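Local coordinates for protein mevalonate kinase, putative (Leishmania major, PDB 2HFU) that probably phosphorylates (R)-mevalonate with ATP to give (R)-5-phosphomevalonate, an early step of isoprenoid and sterol biosynthesis, as a member of the GHMP kinase family, at residues A[63-68]-A[106-111]; A[80-85]-A[117-122]. One frame throughout, in Å; residues are numbered along the deposited sequence.

Contact 1. Residues A[63-68]-A[106-111]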
loop_
_atom_site.group_PDB
_atom_site.type_symbol
_atom_site.label_atom_id
_atom_site.label_comp_id
_atom_site.label_asym_id
_atom_site.label_seq_id
_atom_site.Cartn_x
_atom_site.Cartn_y
_atom_site.Cartn_z
ATOM N N GLN A 63 -3.030 16.344 -8.983
ATOM C CA GLN A 63 -1.651 16.793 -9.097
ATOM C C GLN A 63 -0.655 15.919 -8.333
ATOM O O GLN A 63 0.473 16.331 -8.082
ATOM C CB GLN A 63 -1.547 18.261 -8.677
ATOM C CG GLN A 63 -2.499 19.156 -9.473
ATOM C CD GLN A 63 -2.010 20.579 -9.620
ATOM O OE1 GLN A 63 -0.970 20.948 -9.075
ATOM N NE2 GLN A 63 -2.761 21.384 -10.362
ATOM N N ARG A 64 -1.070 14.700 -7.994
ATOM C CA ARG A 64 -0.178 13.723 -7.367
ATOM C C ARG A 64 1.060 13.494 -8.232
ATOM O O ARG A 64 0.956 13.495 -9.460
ATOM C CB ARG A 64 -0.902 12.394 -7.165
ATOM C CG ARG A 64 -2.039 12.441 -6.163
ATOM C CD ARG A 64 -2.825 11.148 -6.102
ATOM N NE ARG A 64 -3.505 10.875 -7.368
ATOM C CZ ARG A 64 -4.013 9.696 -7.706
ATOM N NH1 ARG A 64 -3.915 8.660 -6.879
ATOM N NH2 ARG A 64 -4.612 9.548 -8.874
ATOM N N PRO A 65 2.222 13.298 -7.605
ATOM C CA PRO A 65 3.451 13.041 -8.345
ATOM C C PRO A 65 3.526 11.596 -8.857
ATOM O O PRO A 65 4.526 10.906 -8.623
ATOM C CB PRO A 65 4.543 13.320 -7.303
ATOM C CG PRO A 65 3.910 12.979 -5.996
ATOM C CD PRO A 65 2.452 13.323 -6.145
ATOM N N ALA A 66 2.470 11.156 -9.542
ATOM C CA ALA A 66 2.372 9.796 -10.082
ATOM C C ALA A 66 3.388 9.554 -11.183
ATOM O O ALA A 66 3.813 10.494 -11.857
ATOM C CB ALA A 66 0.961 9.528 -10.606
ATOM N N ILE A 67 3.775 8.290 -11.352
ATOM C CA ILE A 67 4.659 7.879 -12.446
ATOM C C ILE A 67 3.998 8.186 -13.798
ATOM O O ILE A 67 2.770 8.235 -13.880
ATOM C CB ILE A 67 5.034 6.375 -12.327
ATOM C CG1 ILE A 67 3.782 5.492 -12.371
ATOM C CG2 ILE A 67 5.843 6.129 -11.053
ATOM C CD1 ILE A 67 4.022 4.081 -12.859
ATOM N N PRO A 68 4.798 8.416 -14.843
ATOM C CA PRO A 68 4.260 8.774 -16.159
ATOM C C PRO A 68 3.180 7.803 -16.642
ATOM O O PRO A 68 3.388 6.586 -16.640
ATOM C CB PRO A 68 5.492 8.706 -17.067
ATOM C CG PRO A 68 6.636 9.025 -16.160
ATOM C CD PRO A 68 6.275 8.377 -14.847
ATOM N N LEU A 106 3.212 11.162 -1.714
ATOM C CA LEU A 106 3.152 9.774 -2.192
ATOM C C LEU A 106 3.116 9.728 -3.716
ATOM O O LEU A 106 2.344 10.449 -4.348
ATOM C CB LEU A 106 1.955 9.017 -1.607
ATOM C CG LEU A 106 1.766 7.538 -1.980
ATOM C CD1 LEU A 106 2.838 6.657 -1.346
ATOM C CD2 LEU A 106 0.376 7.053 -1.587
ATOM N N VAL A 107 3.976 8.891 -4.290
ATOM C CA VAL A 107 4.038 8.699 -5.732
ATOM C C VAL A 107 3.160 7.502 -6.107
ATOM O O VAL A 107 3.488 6.356 -5.778
ATOM C CB VAL A 107 5.495 8.489 -6.218
ATOM C CG1 VAL A 107 5.545 8.078 -7.700
ATOM C CG2 VAL A 107 6.333 9.749 -5.971
ATOM N N PRO A 108 2.025 7.771 -6.753
ATOM C CA PRO A 108 1.147 6.708 -7.223
ATOM C C PRO A 108 1.807 5.844 -8.285
ATOM O O PRO A 108 2.362 6.347 -9.268
ATOM C CB PRO A 108 -0.057 7.467 -7.789
ATOM C CG PRO A 108 -0.018 8.775 -7.092
ATOM C CD PRO A 108 1.451 9.101 -7.014
ATOM N N SER A 109 1.748 4.542 -8.046
ATOM C CA SER A 109 2.385 3.536 -8.875
ATOM C C SER A 109 1.789 2.217 -8.414
ATOM O O SER A 109 1.274 2.132 -7.293
ATOM C CB SER A 109 3.898 3.540 -8.643
ATOM O OG SER A 109 4.545 2.642 -9.527
ATOM N N SER A 110 1.855 1.198 -9.265
ATOM C CA SER A 110 1.335 -0.120 -8.916
ATOM C C SER A 110 2.080 -0.699 -7.713
ATOM O O SER A 110 3.309 -0.634 -7.646
ATOM C CB SER A 110 1.437 -1.073 -10.109
ATOM O OG SER A 110 0.744 -2.276 -9.841
ATOM N N GLY A 111 1.321 -1.239 -6.762
ATOM C CA GLY A 111 1.886 -1.884 -5.572
ATOM C C GLY A 111 1.979 -1.040 -4.308
ATOM O O GLY A 111 2.249 -1.571 -3.227
#
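Val107 turns CG1 anti to its backbone N (chi1 171°), which sets both methyls against Pro65 O, and Ile67 takes the crowded chi1 of 60°, sending CG1 over Pro108 O and CD1 to Ser109 OG. The contact joins two strand-to-helix loops of the GHMP kinase N-terminal domain; 106-111 holds the start of the glycine-rich motif that typically binds phosphate in this family. Pro65 is the centre of an inverse gamma turn, closed by a weak bond from Ala66 N to Arg64 O; its fixed phi suits the reversal. Val107 CG1 comes within 3.1 Å of Pro65 O, a tight contact, while Pro65 CG meets Val107 CG2 at 4.0 Å. Small Ala66 lets the Pro108 ring come close, with CB to CB 3.6 Å. Pro108 CG packs against the Arg64 side chain, 3.7 Å from its CB, and lies over one face of the guanidinium, whose NH2 forms a salt bridge with Asp62. The Ile67 and Val107 side chains cross at about a right angle, Ile67 CG2 meeting Val107 CG1, and strand 318-324 covers this flank. One nearly straight hydrogen bond joins the two segments, Ile67 N to Pro108 O, 3.2 Å with 168° at the hydrogen.

Contact 2. Residues A[80-85]-A[117-122]; sequences KAHQLV and SDVVAF
The His82 ring presents its edge to Asp118 OD1 and to Val119 CG1, both near its plane, and the Phe122 ring has its CE2 edge against the backbone carbonyl of His82, with CE2 3.4 Å from His82 O and the oxygen in the ring plane. Between the rings the approach is oblique: centroids lie 4.8 Å apart and the planes meet at 54°, with His82 CD2 and Phe122 CD2 3.7 Å apart. Asp118 OD1 accepts a nearly straight hydrogen bond from His82 NE2 at 3.0 Å. It is met on its syn side, somewhat out of the carboxylate plane, which stands almost perpendicular to the imidazole. A second, bent bond from His82 NE2 to Asp118 OD2 is weak; the firmer partner of OD2 is Gln78 NE2. Holding CG anti to its backbone N (chi1 176°) directs the Asp118 carboxylate at the histidine. In this buried place the carboxylate would probably favour the protonated imidazole. Helices 70-88 and 114-129 belong to the layer packed on the mixed sheet of the N-terminal domain, and the first is the connection of a beta-alpha-beta crossover between parallel strands 58-62 and 97-103. Their segments run roughly parallel, crossing at -33°. Leu58 and Val60 border His82, and Leu58 also touches Phe122. Alongside, the apolar residues fill the space between the axes: Val119 CG1 touches Ala81 CB at 3.9 Å and Val85 CG2 at 4.1 Å. The Val85 and Phe122 side chains lie antiparallel alongside one another, the methyl CG1 of Val85 resting 3.8 Å from Phe122 CD2.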
loop_
_atom_site.group_PDB
_atom_site.type_symbol
_atom_site.label_atom_id
_atom_site.label_comp_id
_atom_site.label_asym_id
_atom_site.label_seq_id
_atom_site.Cartn_x
_atom_site.Cartn_y
_atom_site.Cartn_z
ATOM N N LYS A 80 -15.333 5.924 -11.045
ATOM C CA LYS A 80 -16.174 4.935 -10.369
ATOM C C LYS A 80 -15.951 4.961 -8.863
ATOM O O LYS A 80 -16.910 4.928 -8.093
ATOM C CB LYS A 80 -15.882 3.520 -10.881
ATOM C CG LYS A 80 -16.161 3.289 -12.355
ATOM C CD LYS A 80 -15.980 1.818 -12.711
ATOM N N ALA A 81 -14.682 5.026 -8.463
ATOM C CA ALA A 81 -14.280 4.959 -7.062
ATOM C C ALA A 81 -14.800 6.132 -6.234
ATOM O O ALA A 81 -15.399 5.930 -5.172
ATOM C CB ALA A 81 -12.761 4.865 -6.957
ATOM N N HIS A 82 -14.561 7.350 -6.726
ATOM C CA HIS A 82 -15.041 8.565 -6.070
ATOM C C HIS A 82 -16.562 8.586 -5.975
ATOM O O HIS A 82 -17.114 8.981 -4.947
ATOM C CB HIS A 82 -14.560 9.819 -6.803
ATOM C CG HIS A 82 -13.099 10.102 -6.636
ATOM N ND1 HIS A 82 -12.432 11.023 -7.413
ATOM C CD2 HIS A 82 -12.175 9.584 -5.792
ATOM C CE1 HIS A 82 -11.164 11.071 -7.044
ATOM N NE2 HIS A 82 -10.981 10.203 -6.067
ATOM N N GLN A 83 -17.230 8.164 -7.049
ATOM C CA GLN A 83 -18.689 8.124 -7.079
ATOM C C GLN A 83 -19.238 7.124 -6.062
ATOM O O GLN A 83 -20.272 7.372 -5.439
ATOM C CB GLN A 83 -19.210 7.829 -8.493
ATOM C CG GLN A 83 -20.707 8.117 -8.698
ATOM C CD GLN A 83 -21.108 9.526 -8.281
ATOM O OE1 GLN A 83 -20.526 10.506 -8.744
ATOM N NE2 GLN A 83 -22.103 9.627 -7.407
ATOM N N LEU A 84 -18.531 6.010 -5.882
ATOM C CA LEU A 84 -18.905 5.022 -4.865
ATOM C C LEU A 84 -18.833 5.603 -3.454
ATOM O O LEU A 84 -19.735 5.382 -2.647
ATOM C CB LEU A 84 -18.049 3.757 -4.979
ATOM C CG LEU A 84 -18.438 2.776 -6.090
ATOM C CD1 LEU A 84 -17.307 1.813 -6.357
ATOM C CD2 LEU A 84 -19.720 2.019 -5.758
ATOM N N VAL A 85 -17.765 6.351 -3.176
ATOM C CA VAL A 85 -17.595 7.047 -1.896
ATOM C C VAL A 85 -18.704 8.080 -1.699
ATOM O O VAL A 85 -19.352 8.105 -0.652
ATOM C CB VAL A 85 -16.214 7.746 -1.796
ATOM C CG1 VAL A 85 -16.107 8.563 -0.505
ATOM C CG2 VAL A 85 -15.084 6.730 -1.874
ATOM N N SER A 117 -5.194 5.117 -0.837
ATOM C CA SER A 117 -4.763 6.410 -0.289
ATOM C C SER A 117 -5.666 7.532 -0.797
ATOM O O SER A 117 -6.100 8.395 -0.024
ATOM C CB SER A 117 -3.308 6.695 -0.677
ATOM O OG SER A 117 -2.487 5.561 -0.441
ATOM N N ASP A 118 -5.936 7.497 -2.101
ATOM C CA ASP A 118 -6.866 8.413 -2.770
ATOM C C ASP A 118 -8.256 8.415 -2.108
ATOM O O ASP A 118 -8.697 9.449 -1.608
ATOM C CB ASP A 118 -6.947 8.053 -4.260
ATOM C CG ASP A 118 -7.964 8.890 -5.037
ATOM O OD1 ASP A 118 -8.427 9.948 -4.556
ATOM O OD2 ASP A 118 -8.353 8.548 -6.168
ATOM N N VAL A 119 -8.920 7.259 -2.074
ATOM C CA VAL A 119 -10.283 7.191 -1.522
ATOM C C VAL A 119 -10.350 7.444 -0.008
ATOM O O VAL A 119 -11.380 7.900 0.491
ATOM C CB VAL A 119 -11.064 5.886 -1.911
ATOM C CG1 VAL A 119 -11.427 5.886 -3.397
ATOM C CG2 VAL A 119 -10.293 4.624 -1.530
ATOM N N VAL A 120 -9.266 7.152 0.714
ATOM C CA VAL A 120 -9.202 7.468 2.146
ATOM C C VAL A 120 -9.123 8.978 2.356
ATOM O O VAL A 120 -9.880 9.538 3.154
ATOM C CB VAL A 120 -8.023 6.762 2.869
ATOM C CG1 VAL A 120 -7.763 7.389 4.236
ATOM C CG2 VAL A 120 -8.299 5.276 3.016
ATOM N N ALA A 121 -8.211 9.625 1.634
ATOM C CA ALA A 121 -8.062 11.079 1.698
ATOM C C ALA A 121 -9.379 11.772 1.342
ATOM O O ALA A 121 -9.802 12.705 2.025
ATOM C CB ALA A 121 -6.940 11.541 0.783
ATOM N N PHE A 122 -10.023 11.283 0.282
ATOM C CA PHE A 122 -11.317 11.790 -0.177
ATOM C C PHE A 122 -12.414 11.624 0.880
ATOM O O PHE A 122 -13.208 12.540 1.094
ATOM C CB PHE A 122 -11.706 11.100 -1.493
ATOM C CG PHE A 122 -12.992 11.597 -2.109
ATOM C CD1 PHE A 122 -13.328 12.950 -2.093
ATOM C CD2 PHE A 122 -13.849 10.707 -2.744
ATOM C CE1 PHE A 122 -14.512 13.401 -2.676
ATOM C CE2 PHE A 122 -15.034 11.146 -3.335
ATOM C CZ PHE A 122 -15.363 12.497 -3.307
#

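Both contacts join the same two parts of the N-terminal domain, since loop 63-68 leads into helix 70-88, and loop 106-111 leads into helix 114-129. Contact 2 is wholly buried between the helices, whereas contact 1 is partly exposed and lies where the loops meet strand 318-324, with the side chain of Ser109 about 13 Å from the bound (R)-mevalonate. Their chemistry follows: prolines and one backbone hydrogen bond fix irregular chain in contact 1, while a buried histidine-carboxylate pair and apolar side chains hold regular helices in contact 2. The centres are 16 Å apart, yet packing links them: Leu106 CD2 lies 3.4 Å from Ser117 OG, and Arg64 NH1 lies 4.1 Å from Asp118 CB.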